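Local structure of CaaX farnesyltransferase alpha subunit Ram2 (Aspergillus fumigatus, 4L9P) at residues Trp126-Arg129 with Gln130-Ser134. The protein is the alpha subunit of a heterodimer that probably transfers farnesyl, and perhaps geranylgeranyl, groups to CaaX proteins. The protein carries 1 engineered substitution. Numbering follows the deposited sequence.
Sequences WHHR and QVLMS. With EDO (1,2-ethanediol), chain I.
With CG of His127 trans to the backbone N (chi1 180°) and CG2 of Val131 trans to its own carbonyl carbon, imidazole and methyl are brought together one turn apart on helix 123-133, an i to i+4 pair within a prenyltransferase alpha-subunit repeat of the all-helical TPR-like array. The pair illustrates how residues four apart on a helix meet on one side of it. CG2 of Val131 lies over one face of the His127 ring, 3.8 Å from its centroid and 29° off the normal, a CH-pi contact shifted toward NE2. That nitrogen is hydrogen-bonded to the backbone carbonyl of Gly246 in the beta subunit Ram1, so the methyl backs a ring that links the two subunits.

At the ring edge, beside ND1, solvent takes over. A water in the ring plane lies 2.8 Å from His127 ND1 and donates to OE1 of Gln130, while a second water joins OE1 to the carbonyl O of Trp126. Two waters thus grip one amide oxygen, and NE2 of Gln130 donates to O2 of an ethanediol, probably a crystallisation additive, at 2.8 Å; together these bonds are consistent with a defined amide orientation.

The same i to i+4 spacing, with a looser overlap, pairs His128 with Leu132: CG of Leu132 sits 4.1 Å above the imidazole plane, displaced toward the rim, and its CD1 is 3.8 Å from CD2 of His128. Glu108 of helix 105-118 takes the NE2 hydrogen bond, and Trp91 meets the ring at a steep angle. Arg129, extended from CG to NE, instead forms a salt bridge with Glu146.

The i to i+4 backbone bonds of the helix, such as Val131 N to His127 O at 2.9 Å, set the one-turn spacing of these side-chain pairs. Farther along, Ser134 OG donates back to Val131 O at 2.9 Å, approaching from 45° out of the carbonyl plane.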
ATOM      1  N   TRP A 126      -4.634 -14.827   8.909  1.00  4.45           N
ATOM      2  CA  TRP A 126      -5.318 -15.107   7.655  1.00  5.59           C
ATOM      3  C   TRP A 126      -4.427 -15.797   6.648  1.00  4.38           C
ATOM      4  O   TRP A 126      -4.911 -16.626   5.870  1.00  5.78           O
ATOM      5  CB  TRP A 126      -6.020 -13.833   7.111  1.00  5.17           C
ATOM      6  CG  TRP A 126      -7.121 -13.512   8.090  1.00  6.42           C
ATOM      7  CD1 TRP A 126      -7.090 -12.654   9.177  1.00  8.74           C
ATOM      8  CD2 TRP A 126      -8.384 -14.169   8.145  1.00  5.65           C
ATOM      9  NE1 TRP A 126      -8.236 -12.803   9.931  1.00  8.23           N
ATOM     10  CE2 TRP A 126      -9.053 -13.722   9.303  1.00  7.26           C
ATOM     11  CE3 TRP A 126      -9.005 -15.125   7.327  1.00  5.69           C
ATOM     12  CZ2 TRP A 126     -10.329 -14.196   9.657  1.00  6.66           C
ATOM     13  CZ3 TRP A 126     -10.245 -15.587   7.668  1.00  6.28           C
ATOM     14  CH2 TRP A 126     -10.920 -15.115   8.833  1.00  6.64           C
ATOM     15  N   HIS A 127      -3.122 -15.523   6.688  1.00  3.97           N
ATOM     16  CA  HIS A 127      -2.172 -16.340   5.938  1.00  5.12           C
ATOM     17  C   HIS A 127      -2.165 -17.790   6.486  1.00  4.94           C
ATOM     18  O   HIS A 127      -2.229 -18.756   5.717  1.00  5.37           O
ATOM     19  CB  HIS A 127      -0.756 -15.767   5.920  1.00  6.12           C
ATOM     20  CG  HIS A 127       0.165 -16.639   5.147  1.00  7.43           C
ATOM     21  ND1 HIS A 127       0.009 -16.847   3.796  1.00  7.97           N
ATOM     22  CD2 HIS A 127       1.207 -17.417   5.539  1.00  9.06           C
ATOM     23  CE1 HIS A 127       0.923 -17.715   3.377  1.00  8.82           C
ATOM     24  NE2 HIS A 127       1.669 -18.069   4.414  1.00 10.80           N
ATOM     25  N   HIS A 128      -2.167 -17.952   7.820  1.00  5.05           N
ATOM     26  CA  HIS A 128      -2.121 -19.287   8.426  1.00  4.39           C
ATOM     27  C   HIS A 128      -3.364 -20.042   7.998  1.00  4.77           C
ATOM     28  O   HIS A 128      -3.307 -21.245   7.693  1.00  5.69           O
ATOM     29  CB  HIS A 128      -2.086 -19.134   9.945  1.00  5.41           C
ATOM     30  CG  HIS A 128      -1.872 -20.414  10.672  1.00  6.22           C
ATOM     31  ND1 HIS A 128      -0.663 -21.082  10.650  1.00  7.64           N
ATOM     32  CD2 HIS A 128      -2.685 -21.082  11.528  1.00  6.97           C
ATOM     33  CE1 HIS A 128      -0.758 -22.156  11.441  1.00  8.30           C
ATOM     34  NE2 HIS A 128      -1.975 -22.184  11.992  1.00  8.00           N
ATOM     35  N   ARG A 129      -4.517 -19.383   7.944  1.00  5.53           N
ATOM     36  CA  ARG A 129      -5.759 -20.054   7.530  1.00  4.81           C
ATOM     37  C   ARG A 129      -5.603 -20.612   6.106  1.00  5.04           C
ATOM     38  O   ARG A 129      -6.022 -21.750   5.814  1.00  6.30           O
ATOM     39  CB  ARG A 129      -6.953 -19.097   7.603  1.00  5.06           C
ATOM     40  CG  ARG A 129      -8.285 -19.867   7.548  1.00  4.73           C
ATOM     41  CD  ARG A 129      -9.463 -18.883   7.620  1.00  4.61           C
ATOM     42  NE  ARG A 129     -10.695 -19.599   7.997  1.00  5.27           N
ATOM     43  CZ  ARG A 129     -11.076 -19.835   9.252  1.00  3.91           C
ATOM     44  NH1 ARG A 129     -10.378 -19.333  10.289  1.00  5.56           N
ATOM     45  NH2 ARG A 129     -12.164 -20.614   9.468  1.00  5.47           N
ATOM     46  N   GLN A 130      -5.013 -19.821   5.216  1.00  5.80           N
ATOM     47  CA  GLN A 130      -4.823 -20.255   3.835  1.00  6.10           C
ATOM     48  C   GLN A 130      -3.817 -21.438   3.752  1.00  5.60           C
ATOM     49  O   GLN A 130      -4.043 -22.424   3.010  1.00  6.51           O
ATOM     50  CB  GLN A 130      -4.259 -19.074   3.039  1.00  7.35           C
ATOM     51  CG  GLN A 130      -3.956 -19.413   1.572  1.00  9.18           C
ATOM     52  CD  GLN A 130      -3.493 -18.166   0.774  1.00 11.72           C
ATOM     53  OE1 GLN A 130      -3.925 -17.012   1.040  1.00 11.38           O
ATOM     54  NE2 GLN A 130      -2.581 -18.384  -0.154  1.00 13.93           N
ATOM     55  N   VAL A 131      -2.779 -21.390   4.571  1.00  4.91           N
ATOM     56  CA  VAL A 131      -1.790 -22.501   4.636  1.00  6.57           C
ATOM     57  C   VAL A 131      -2.520 -23.795   5.026  1.00  7.70           C
ATOM     58  O   VAL A 131      -2.298 -24.828   4.397  1.00  9.41           O
ATOM     59  CB  VAL A 131      -0.650 -22.138   5.644  1.00  7.07           C
ATOM     60  CG1 VAL A 131       0.255 -23.353   5.926  1.00  8.66           C
ATOM     61  CG2 VAL A 131       0.161 -20.984   5.042  1.00  7.57           C
ATOM     62  N   LEU A 132      -3.372 -23.740   6.035  1.00  7.04           N
ATOM     63  CA  LEU A 132      -4.058 -24.934   6.479  1.00  6.83           C
ATOM     64  C   LEU A 132      -5.092 -25.397   5.489  1.00  5.80           C
ATOM     65  O   LEU A 132      -5.130 -26.589   5.106  1.00  7.30           O
ATOM     66  CB  LEU A 132      -4.783 -24.662   7.786  1.00  7.97           C
ATOM     67  CG  LEU A 132      -3.941 -24.216   8.993  1.00  9.96           C
ATOM     68  CD1 LEU A 132      -4.916 -23.789  10.141  1.00 11.03           C
ATOM     69  CD2 LEU A 132      -3.003 -25.298   9.415  1.00 12.46           C
ATOM     70  N   MET A 133      -5.938 -24.466   5.021  1.00  5.83           N
ATOM     71  CA  MET A 133      -7.070 -24.831   4.198  1.00  6.95           C
ATOM     72  C   MET A 133      -6.656 -25.291   2.789  1.00  7.99           C
ATOM     73  O   MET A 133      -7.412 -26.015   2.096  1.00 10.67           O
ATOM     74  CB  MET A 133      -7.958 -23.586   4.070  1.00  8.25           C
ATOM     75  CG  MET A 133      -9.356 -23.850   3.434  1.00  9.63           C
ATOM     76  SD  MET A 133     -10.391 -24.982   4.370  1.00 10.34           S
ATOM     77  CE  MET A 133     -10.399 -24.227   5.961  1.00 10.76           C
ATOM     78  N   SER A 134      -5.457 -24.942   2.390  1.00  8.69           N
ATOM     79  CA  SER A 134      -4.945 -25.372   1.087  1.00 10.11           C
ATOM     80  C   SER A 134      -4.603 -26.865   1.063  1.00 11.33           C
ATOM     81  O   SER A 134      -4.299 -27.400  -0.013  1.00 12.22           O
ATOM     82  CB  SER A 134      -3.701 -24.550   0.698  1.00 12.79           C
ATOM     83  OG  SER A 134      -2.617 -24.864   1.533  1.00 13.74           O
TER
HETATM   84  C1  EDO I 406       0.126 -22.350   0.887  1.00 36.56           C
HETATM   85  O1  EDO I 406       1.224 -21.480   0.630  1.00 36.63           O
HETATM   86  C2  EDO I 406      -1.132 -21.514   0.791  1.00 36.54           C
HETATM   87  O2  EDO I 406      -1.155 -20.758  -0.425  1.00 37.31           O
HETATM   88  O   HOH W   1      -5.200 -15.497   3.208  1.00 11.81           O
HETATM   89  O   HOH W   2      -1.724 -15.416   2.198  1.00 12.64           O